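Local coordinates for protein shikimate dehydrogenase (NADP(+)) (Thermotoga maritima, PDB 3U62) that probably catalyses the reversible NADPH-linked reduction of 3-dehydroshikimate to shikimate, the fourth step of the pathway to chorismate and the aromatic amino acids, at residues Gly90-Trp95 with Ala120-Tyr125; Val114-Ala119 with Val137-Ile142; Phe171-Val176 with Tyr197-Phe202. All coordinates share one frame; numbering follows the deposited sequence.

Contact 1 (Gly90-Trp95 with Ala120-Tyr125)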
loop_
_atom_site.group_PDB
_atom_site.type_symbol
_atom_site.label_atom_id
_atom_site.label_comp_id
_atom_site.label_asym_id
_atom_site.label_seq_id
_atom_site.Cartn_x
_atom_site.Cartn_y
_atom_site.Cartn_z
ATOM N N GLY A 90 -0.691 -15.059 7.822
ATOM C CA GLY A 90 -0.738 -13.903 6.933
ATOM C C GLY A 90 -1.489 -12.731 7.535
ATOM O O GLY A 90 -2.526 -12.909 8.177
ATOM N N TYR A 91 -0.957 -11.531 7.320
ATOM C CA TYR A 91 -1.529 -10.309 7.872
ATOM C C TYR A 91 -1.582 -9.224 6.813
ATOM O O TYR A 91 -0.895 -9.308 5.792
ATOM C CB TYR A 91 -0.687 -9.828 9.056
ATOM C CG TYR A 91 -0.552 -10.858 10.147
ATOM C CD1 TYR A 91 0.593 -11.647 10.253
ATOM C CD2 TYR A 91 -1.582 -11.062 11.066
ATOM C CE1 TYR A 91 0.713 -12.602 11.254
ATOM C CE2 TYR A 91 -1.474 -12.012 12.068
ATOM C CZ TYR A 91 -0.324 -12.780 12.157
ATOM O OH TYR A 91 -0.213 -13.723 13.151
ATOM N N ASN A 92 -2.406 -8.209 7.051
ATOM C CA ASN A 92 -2.378 -7.018 6.218
ATOM C C ASN A 92 -2.060 -5.785 7.050
ATOM O O ASN A 92 -2.835 -5.392 7.925
ATOM C CB ASN A 92 -3.683 -6.843 5.436
ATOM C CG ASN A 92 -3.550 -5.846 4.295
ATOM O OD1 ASN A 92 -3.578 -6.222 3.124
ATOM N ND2 ASN A 92 -3.403 -4.569 4.633
ATOM N N THR A 93 -0.905 -5.188 6.773
ATOM C CA THR A 93 -0.453 -4.003 7.495
ATOM C C THR A 93 -0.582 -2.743 6.640
ATOM O O THR A 93 -0.367 -1.632 7.133
ATOM C CB THR A 93 1.001 -4.154 7.989
ATOM O OG1 THR A 93 1.880 -4.301 6.867
ATOM C CG2 THR A 93 1.133 -5.372 8.890
ATOM N N ASP A 94 -0.930 -2.922 5.366
ATOM C CA ASP A 94 -1.149 -1.799 4.453
ATOM C C ASP A 94 -2.267 -0.877 4.933
ATOM O O ASP A 94 -2.102 0.344 4.928
ATOM C CB ASP A 94 -1.448 -2.285 3.028
ATOM C CG ASP A 94 -0.191 -2.591 2.227
ATOM O OD1 ASP A 94 0.901 -2.094 2.583
ATOM O OD2 ASP A 94 -0.301 -3.332 1.224
ATOM N N TRP A 95 -3.395 -1.457 5.348
ATOM C CA TRP A 95 -4.529 -0.661 5.825
ATOM C C TRP A 95 -4.198 0.103 7.105
ATOM O O TRP A 95 -4.664 1.230 7.298
ATOM C CB TRP A 95 -5.803 -1.503 5.990
ATOM C CG TRP A 95 -5.837 -2.430 7.179
ATOM C CD1 TRP A 95 -5.454 -3.738 7.203
ATOM C CD2 TRP A 95 -6.305 -2.127 8.502
ATOM N NE1 TRP A 95 -5.644 -4.270 8.454
ATOM C CE2 TRP A 95 -6.164 -3.303 9.273
ATOM C CE3 TRP A 95 -6.822 -0.974 9.114
ATOM C CZ2 TRP A 95 -6.519 -3.363 10.623
ATOM C CZ3 TRP A 95 -7.177 -1.035 10.459
ATOM C CH2 TRP A 95 -7.022 -2.224 11.196
ATOM N N ALA A 120 -5.609 -1.075 -3.281
ATOM C CA ALA A 120 -6.916 -0.421 -3.269
ATOM C C ALA A 120 -7.816 -0.984 -2.180
ATOM O O ALA A 120 -8.447 -0.227 -1.440
ATOM C CB ALA A 120 -7.584 -0.555 -4.613
ATOM N N ARG A 121 -7.865 -2.311 -2.081
ATOM C CA ARG A 121 -8.717 -2.981 -1.103
ATOM C C ARG A 121 -8.286 -2.673 0.334
ATOM O O ARG A 121 -9.131 -2.593 1.233
ATOM C CB ARG A 121 -8.784 -4.489 -1.372
ATOM C CG ARG A 121 -9.408 -4.838 -2.728
ATOM C CD ARG A 121 -9.739 -6.318 -2.871
ATOM N NE ARG A 121 -8.548 -7.170 -2.857
ATOM C CZ ARG A 121 -7.855 -7.530 -3.935
ATOM N NH1 ARG A 121 -8.218 -7.115 -5.145
ATOM N NH2 ARG A 121 -6.790 -8.308 -3.803
ATOM N N ALA A 122 -6.981 -2.492 0.542
ATOM C CA ALA A 122 -6.455 -2.050 1.835
ATOM C C ALA A 122 -6.887 -0.617 2.147
ATOM O O ALA A 122 -7.280 -0.316 3.277
ATOM C CB ALA A 122 -4.941 -2.174 1.864
ATOM N N VAL A 123 -6.813 0.255 1.144
ATOM C CA VAL A 123 -7.237 1.648 1.285
ATOM C C VAL A 123 -8.736 1.734 1.590
ATOM O O VAL A 123 -9.139 2.460 2.502
ATOM C CB VAL A 123 -6.864 2.491 0.031
ATOM C CG1 VAL A 123 -7.598 3.827 0.017
ATOM C CG2 VAL A 123 -5.359 2.714 -0.025
ATOM N N ILE A 124 -9.546 0.981 0.845
ATOM C CA ILE A 124 -10.994 0.945 1.065
ATOM C C ILE A 124 -11.326 0.472 2.485
ATOM O O ILE A 124 -12.147 1.089 3.169
ATOM C CB ILE A 124 -11.728 0.071 0.012
ATOM C CG1 ILE A 124 -11.543 0.656 -1.392
ATOM C CG2 ILE A 124 -13.222 -0.037 0.341
ATOM C CD1 ILE A 124 -11.718 -0.361 -2.515
ATOM N N TYR A 125 -10.675 -0.606 2.920
ATOM C CA TYR A 125 -10.851 -1.127 4.276
ATOM C C TYR A 125 -10.518 -0.057 5.314
ATOM O O TYR A 125 -11.271 0.137 6.270
ATOM C CB TYR A 125 -9.989 -2.374 4.497
ATOM C CG TYR A 125 -10.223 -3.068 5.824
ATOM C CD1 TYR A 125 -11.190 -4.065 5.950
ATOM C CD2 TYR A 125 -9.469 -2.735 6.950
ATOM C CE1 TYR A 125 -11.406 -4.707 7.167
ATOM C CE2 TYR A 125 -9.676 -3.369 8.170
ATOM C CZ TYR A 125 -10.645 -4.353 8.272
ATOM O OH TYR A 125 -10.853 -4.983 9.476
#
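W95 and Y125 meet in a T-shaped (edge-to-face) pair. The tyrosine brings the CD2-CE2 side of its ring to one face of the indole: Y125 CD2 lies 3.6 Å from W95 CD2, and Y125 CE2 stands above the middle of the double ring. The planes of the tyrosine ring and the five-membered ring of the indole are inclined at 68°, their centroids 4.7 Å apart. W95 CG sits between its backbone N and carbonyl carbon (chi1 74°), which lays the indole across the tyrosine, while Y125 CG, anti to its own N (chi1 -174°), reaches out from the helix to meet it.

Beside this pair the backbones come close over A122. W95 CB rests 3.3 Å from the carbonyl O of A122, and the methyl group of A122 packs against D94, CB to CB 3.7 Å. A side chain as small as this methyl suits so near an approach, the CA atoms of W95 and A122 being only 4.6 Å apart.

The polar end of the indole is fixed elsewhere: W95 NE1 is hydrogen-bonded to D75 OD2 of helix 74-79, which holds the ring in its rotation. From the same helix, I79 touches both W95 and Y125. D94, a predicted shikimate-binding residue, packs against N83, another such residue, so that A122 probably backs the residue, D94, that faces the substrate site.

The contact joins the start of helix 94-101, just after strand 89-91 of the mixed substrate-domain sheet, to helix 118-129 of the Rossmann-type nucleotide domain. Helix 74-79 covers the aromatic pair, and the other side of helix 118-129 packs through V123 on T173, beyond the end of strand 169-172.

Contact 2 (Val114-Ala119 with Val137-Ile142). With SO4 (sulfate ion), chain E; SO4 (sulfate ion), chain D; SO4 (sulfate ion), chain C.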
loop_
_atom_site.group_PDB
_atom_site.type_symbol
_atom_site.label_atom_id
_atom_site.label_comp_id
_atom_site.label_asym_id
_atom_site.label_seq_id
_atom_site.Cartn_x
_atom_site.Cartn_y
_atom_site.Cartn_z
ATOM N N VAL A 114 -8.452 5.096 -6.981
ATOM C CA VAL A 114 -8.018 4.631 -8.300
ATOM C C VAL A 114 -7.324 3.280 -8.163
ATOM O O VAL A 114 -6.327 3.152 -7.448
ATOM C CB VAL A 114 -7.084 5.644 -9.009
ATOM C CG1 VAL A 114 -6.809 5.212 -10.447
ATOM C CG2 VAL A 114 -7.686 7.038 -8.988
ATOM N N GLY A 115 -7.866 2.279 -8.853
ATOM C CA GLY A 115 -7.367 0.911 -8.769
ATOM C C GLY A 115 -8.297 0.012 -7.977
ATOM O O GLY A 115 -9.134 0.491 -7.208
ATOM N N ALA A 116 -8.146 -1.296 -8.174
ATOM C CA ALA A 116 -8.948 -2.298 -7.472
ATOM C C ALA A 116 -8.112 -3.515 -7.067
ATOM O O ALA A 116 -8.648 -4.604 -6.834
ATOM C CB ALA A 116 -10.140 -2.715 -8.324
ATOM N N GLY A 117 -6.796 -3.323 -6.986
ATOM C CA GLY A 117 -5.879 -4.370 -6.540
ATOM C C GLY A 117 -5.813 -4.455 -5.027
ATOM O O GLY A 117 -6.639 -3.862 -4.329
ATOM N N GLY A 118 -4.826 -5.191 -4.520
ATOM C CA GLY A 118 -4.641 -5.371 -3.079
ATOM C C GLY A 118 -4.418 -4.072 -2.324
ATOM O O GLY A 118 -4.873 -3.924 -1.187
ATOM N N ALA A 119 -3.710 -3.136 -2.956
ATOM C CA ALA A 119 -3.475 -1.813 -2.379
ATOM C C ALA A 119 -4.784 -1.039 -2.235
ATOM O O ALA A 119 -5.036 -0.432 -1.191
ATOM C CB ALA A 119 -2.479 -1.030 -3.228
ATOM N N VAL A 137 -14.775 3.741 -6.579
ATOM C CA VAL A 137 -13.609 3.082 -7.149
ATOM C C VAL A 137 -13.580 3.309 -8.657
ATOM O O VAL A 137 -14.586 3.122 -9.343
ATOM C CB VAL A 137 -13.594 1.566 -6.824
ATOM C CG1 VAL A 137 -12.460 0.854 -7.554
ATOM C CG2 VAL A 137 -13.477 1.344 -5.324
ATOM N N VAL A 138 -12.423 3.733 -9.158
ATOM C CA VAL A 138 -12.199 3.888 -10.588
ATOM C C VAL A 138 -11.039 2.977 -10.966
ATOM O O VAL A 138 -9.908 3.193 -10.525
ATOM C CB VAL A 138 -11.877 5.357 -10.960
ATOM C CG1 VAL A 138 -11.650 5.500 -12.455
ATOM C CG2 VAL A 138 -12.996 6.280 -10.509
ATOM N N ASN A 139 -11.316 1.949 -11.762
ATOM C CA ASN A 139 -10.281 0.975 -12.103
ATOM C C ASN A 139 -10.246 0.562 -13.576
ATOM O O ASN A 139 -11.089 0.981 -14.375
ATOM C CB ASN A 139 -10.354 -0.246 -11.175
ATOM C CG ASN A 139 -11.383 -1.267 -11.622
ATOM O OD1 ASN A 139 -12.554 -0.945 -11.835
ATOM N ND2 ASN A 139 -10.949 -2.515 -11.761
ATOM N N ARG A 140 -9.264 -0.269 -13.915
ATOM C CA ARG A 140 -8.964 -0.599 -15.304
ATOM C C ARG A 140 -9.450 -1.981 -15.731
ATOM O O ARG A 140 -9.960 -2.137 -16.845
ATOM C CB ARG A 140 -7.458 -0.475 -15.561
ATOM C CG ARG A 140 -6.914 0.943 -15.419
ATOM C CD ARG A 140 -5.400 0.954 -15.233
ATOM N NE ARG A 140 -4.995 0.300 -13.987
ATOM C CZ ARG A 140 -3.732 0.117 -13.603
ATOM N NH1 ARG A 140 -2.727 0.535 -14.362
ATOM N NH2 ARG A 140 -3.474 -0.491 -12.452
ATOM N N THR A 141 -9.308 -2.975 -14.855
ATOM C CA THR A 141 -9.564 -4.367 -15.237
ATOM C C THR A 141 -10.878 -4.916 -14.688
ATOM O O THR A 141 -11.252 -4.639 -13.541
ATOM C CB THR A 141 -8.407 -5.308 -14.811
ATOM O OG1 THR A 141 -8.356 -5.401 -13.382
ATOM C CG2 THR A 141 -7.066 -4.797 -15.319
ATOM N N ILE A 142 -11.566 -5.696 -15.517
ATOM C CA ILE A 142 -12.845 -6.301 -15.154
ATOM C C ILE A 142 -12.683 -7.299 -14.012
ATOM O O ILE A 142 -13.491 -7.320 -13.081
ATOM C CB ILE A 142 -13.512 -6.986 -16.373
ATOM C CG1 ILE A 142 -13.804 -5.943 -17.463
ATOM C CG2 ILE A 142 -14.809 -7.692 -15.963
ATOM C CD1 ILE A 142 -14.146 -6.528 -18.825
HETATM S S SO4 E . -6.860 -1.996 -11.767
HETATM O O1 SO4 E . -5.762 -2.529 -12.570
HETATM O O2 SO4 E . -8.084 -2.742 -12.059
HETATM O O3 SO4 E . -7.064 -0.589 -12.096
HETATM O O4 SO4 E . -6.534 -2.120 -10.348
HETATM S S SO4 D . -0.632 -2.079 -10.185
HETATM O O1 SO4 D . 0.219 -2.952 -10.990
HETATM O O2 SO4 D . -1.836 -2.801 -9.773
HETATM O O3 SO4 D . -1.014 -0.909 -10.972
HETATM O O4 SO4 D . 0.098 -1.650 -8.995
HETATM S S SO4 C . -1.677 -7.750 -5.593
HETATM O O1 SO4 C . -1.556 -7.621 -7.042
HETATM O O2 SO4 C . -2.370 -8.998 -5.273
HETATM O O3 SO4 C . -2.434 -6.619 -5.069
HETATM O O4 SO4 C . -0.346 -7.757 -4.994
#
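G115 N donates to V138 O (2.8 Å, N-H...O 167°). The same V138 oxygen receives a CA-H...O contact from V114, whose CA lies 3.3 Å away, as parallel strands 111-114 and 135-139 pair at V114 and V138.

Apolar packing is slight, A116 CB meeting V137 CG1 at 4.3 Å. The same A116 methyl lies 3.5 Å from the amide nitrogen ND2 of N139, and the V137 CG1 methyl lies against the carbonyl oxygen of G115, a buried atom with no partner in the model. G115 has backbone angles at which a side chain would strike the preceding carbonyl.

These are the first two strands of a Rossmann beta-alpha-beta unit, with a GxGxxA-type glycine-rich turn leading into helix 118-129, and both segments hold predicted NADP(+)-binding residues.

A sulfate, probably from the crystallisation liquor, is held between the two strand ends. A116 N donates to its O4 at 2.8 Å, whereas N139 ND2, T141 N and T141 OG1 converge on its O2. R140 grips O3 through both its backbone N and NE, the latter bond almost straight (176°). The arginine chain bends at chi3, and its NH2 reaches a second sulfate, 2.9 Å from that ion's O3.

Contact 3 (Phe171-Val176 with Tyr197-Phe202). With SO4 (sulfate ion), chain D.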
loop_
_atom_site.group_PDB
_atom_site.type_symbol
_atom_site.label_atom_id
_atom_site.label_comp_id
_atom_site.label_asym_id
_atom_site.label_seq_id
_atom_site.Cartn_x
_atom_site.Cartn_y
_atom_site.Cartn_z
ATOM N N PHE A 171 -7.440 9.056 -3.989
ATOM C CA PHE A 171 -6.375 8.110 -3.670
ATOM C C PHE A 171 -5.937 7.391 -4.940
ATOM O O PHE A 171 -6.759 6.741 -5.596
ATOM C CB PHE A 171 -6.865 7.054 -2.667
ATOM C CG PHE A 171 -7.040 7.559 -1.258
ATOM C CD1 PHE A 171 -8.107 8.388 -0.926
ATOM C CD2 PHE A 171 -6.159 7.170 -0.254
ATOM C CE1 PHE A 171 -8.279 8.846 0.380
ATOM C CE2 PHE A 171 -6.324 7.624 1.056
ATOM C CZ PHE A 171 -7.386 8.463 1.371
ATOM N N ASN A 172 -4.659 7.505 -5.298
ATOM C CA ASN A 172 -4.094 6.602 -6.295
ATOM C C ASN A 172 -3.485 5.396 -5.601
ATOM O O ASN A 172 -2.621 5.546 -4.732
ATOM C CB ASN A 172 -3.035 7.271 -7.172
ATOM C CG ASN A 172 -2.312 6.268 -8.069
ATOM O OD1 ASN A 172 -1.091 6.122 -8.009
ATOM N ND2 ASN A 172 -3.075 5.551 -8.891
ATOM N N THR A 173 -3.933 4.205 -5.986
ATOM C CA THR A 173 -3.408 2.964 -5.411
ATOM C C THR A 173 -2.733 2.085 -6.469
ATOM O O THR A 173 -2.258 0.985 -6.166
ATOM C CB THR A 173 -4.496 2.149 -4.670
ATOM O OG1 THR A 173 -5.367 1.526 -5.624
ATOM C CG2 THR A 173 -5.314 3.041 -3.737
ATOM N N THR A 174 -2.690 2.580 -7.705
ATOM C CA THR A 174 -2.087 1.857 -8.824
ATOM C C THR A 174 -0.597 2.166 -8.941
ATOM O O THR A 174 -0.059 2.992 -8.195
ATOM C CB THR A 174 -2.759 2.216 -10.173
ATOM O OG1 THR A 174 -2.412 3.559 -10.543
ATOM C CG2 THR A 174 -4.273 2.087 -10.091
ATOM N N SER A 175 0.057 1.504 -9.890
ATOM C CA SER A 175 1.453 1.780 -10.203
ATOM C C SER A 175 1.606 2.913 -11.223
ATOM O O SER A 175 2.727 3.255 -11.603
ATOM C CB SER A 175 2.153 0.513 -10.700
ATOM O OG SER A 175 2.332 -0.419 -9.648
ATOM N N VAL A 176 0.486 3.488 -11.667
ATOM C CA VAL A 176 0.513 4.629 -12.587
ATOM C C VAL A 176 1.144 5.832 -11.886
ATOM O O VAL A 176 0.598 6.348 -10.905
ATOM C CB VAL A 176 -0.899 4.999 -13.119
ATOM C CG1 VAL A 176 -0.835 6.228 -14.028
ATOM C CG2 VAL A 176 -1.518 3.823 -13.870
ATOM N N TYR A 197 -3.904 11.730 -2.348
ATOM C CA TYR A 197 -3.124 10.701 -1.682
ATOM C C TYR A 197 -2.606 9.727 -2.731
ATOM O O TYR A 197 -3.376 9.210 -3.542
ATOM C CB TYR A 197 -4.012 9.980 -0.662
ATOM C CG TYR A 197 -3.304 9.081 0.334
ATOM C CD1 TYR A 197 -3.236 9.428 1.685
ATOM C CD2 TYR A 197 -2.741 7.866 -0.060
ATOM C CE1 TYR A 197 -2.605 8.601 2.612
ATOM C CE2 TYR A 197 -2.106 7.034 0.856
ATOM C CZ TYR A 197 -2.043 7.407 2.188
ATOM O OH TYR A 197 -1.416 6.584 3.095
ATOM N N ASP A 198 -1.300 9.490 -2.719
ATOM C CA ASP A 198 -0.683 8.557 -3.652
ATOM C C ASP A 198 0.096 7.517 -2.859
ATOM O O ASP A 198 0.931 7.868 -2.025
ATOM C CB ASP A 198 0.243 9.307 -4.617
ATOM C CG ASP A 198 0.474 8.559 -5.922
ATOM O OD1 ASP A 198 0.521 7.309 -5.911
ATOM O OD2 ASP A 198 0.618 9.229 -6.968
ATOM N N VAL A 199 -0.185 6.241 -3.111
ATOM C CA VAL A 199 0.511 5.157 -2.411
ATOM C C VAL A 199 1.961 5.023 -2.877
ATOM O O VAL A 199 2.778 4.387 -2.203
ATOM C CB VAL A 199 -0.214 3.784 -2.535
ATOM C CG1 VAL A 199 -1.647 3.875 -2.006
ATOM C CG2 VAL A 199 -0.187 3.269 -3.978
ATOM N N ILE A 200 2.269 5.617 -4.030
ATOM C CA ILE A 200 3.629 5.617 -4.559
ATOM C C ILE A 200 4.526 6.473 -3.671
ATOM O O ILE A 200 4.182 7.600 -3.302
ATOM C CB ILE A 200 3.685 6.058 -6.042
ATOM C CG1 ILE A 200 2.865 5.088 -6.902
ATOM C CG2 ILE A 200 5.133 6.111 -6.543
ATOM C CD1 ILE A 200 2.488 5.618 -8.274
ATOM N N TYR A 201 5.674 5.896 -3.334
ATOM C CA TYR A 201 6.590 6.415 -2.332
ATOM C C TYR A 201 7.186 7.786 -2.682
ATOM O O TYR A 201 7.387 8.625 -1.802
ATOM C CB TYR A 201 7.691 5.371 -2.102
ATOM C CG TYR A 201 8.772 5.803 -1.151
ATOM C CD1 TYR A 201 9.932 6.415 -1.625
ATOM C CD2 TYR A 201 8.637 5.611 0.222
ATOM C CE1 TYR A 201 10.931 6.826 -0.760
ATOM C CE2 TYR A 201 9.635 6.022 1.102
ATOM C CZ TYR A 201 10.780 6.625 0.600
ATOM O OH TYR A 201 11.781 7.035 1.450
ATOM N N PHE A 202 7.455 8.000 -3.969
ATOM C CA PHE A 202 8.135 9.206 -4.455
ATOM C C PHE A 202 7.185 10.116 -5.238
ATOM O O PHE A 202 6.054 9.726 -5.538
ATOM C CB PHE A 202 9.348 8.820 -5.318
ATOM C CG PHE A 202 9.073 7.718 -6.315
ATOM C CD1 PHE A 202 8.518 8.007 -7.561
ATOM C CD2 PHE A 202 9.382 6.392 -6.016
ATOM C CE1 PHE A 202 8.264 6.994 -8.486
ATOM C CE2 PHE A 202 9.133 5.371 -6.935
ATOM C CZ PHE A 202 8.574 5.675 -8.172
HETATM S S SO4 D . -0.632 -2.079 -10.185
HETATM O O1 SO4 D . 0.219 -2.952 -10.990
HETATM O O2 SO4 D . -1.836 -2.801 -9.773
HETATM O O3 SO4 D . -1.014 -0.909 -10.972
HETATM O O4 SO4 D . 0.098 -1.650 -8.995
HETATM O O HOH W 1 0.258 8.739 -9.640
#
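F171 and Y197 form an offset stack on one side of the parallel sheet, centroids 4.7 Å apart and planes at 26°. F171 CE2 lies over the rim of the tyrosine ring, 3.4 Å from Y197 CG, and Y197 CB in turn covers a face of the phenylalanine by a CH-pi contact. Y197 OH bonds beyond the pair to S101.

Two backbone bonds tie the strands: N172 N gives to Y197 O (2.8 Å), and V199 N gives to N172 O (3.0 Å).

Past the strands, V199 CG2 packs on T173 CA at 3.5 Å and I200 CD1 approaches V176 O at 3.3 Å. Each segment turns on a side-chain acceptor. T174 OG1 takes the N-H of V176 in an ST turn, and D198 OD1 takes that of I200 in an Asx turn, met from 40° above the carboxylate plane. D198 OD2 is also hydrogen-bonded to T204 OG1, and a water lies 2.7 Å from both D198 OD2 and V176 O. With an alanine here in place of D198, I200 N and T204 OG1 would probably lose their partner and the water its carboxylate, leaving the turn at I200 less firmly held.

S175 binds a sulfate through its N and OG. Such turns at the C-terminal ends of parallel strands are where a Rossmann fold receives its dinucleotide, consistent with V199 as a predicted NADP(+) ligand.

Contacts 2 and 3 are buried and belong to one parallel sheet, whose neighbouring strands 111-114 and 169-172 join them: V114 O lies 2.6 Å from T173 OG1. Contact 1 is only partly buried and stands between the domains, yet it shares helix 118-129 with contact 2, and the V123 side of that helix reaches contact 3, V123 CG1 lying 3.6 Å from F171 CD2. Contacts 1 and 3 each hold an aromatic pair, edge-to-face between the domains in the first and an offset stack on the sheet in the other, while backbone pairing is confined to contacts 2 and 3. Where these two leave the sheet, R140 and S175 share one sulfate at the probable cofactor cleft.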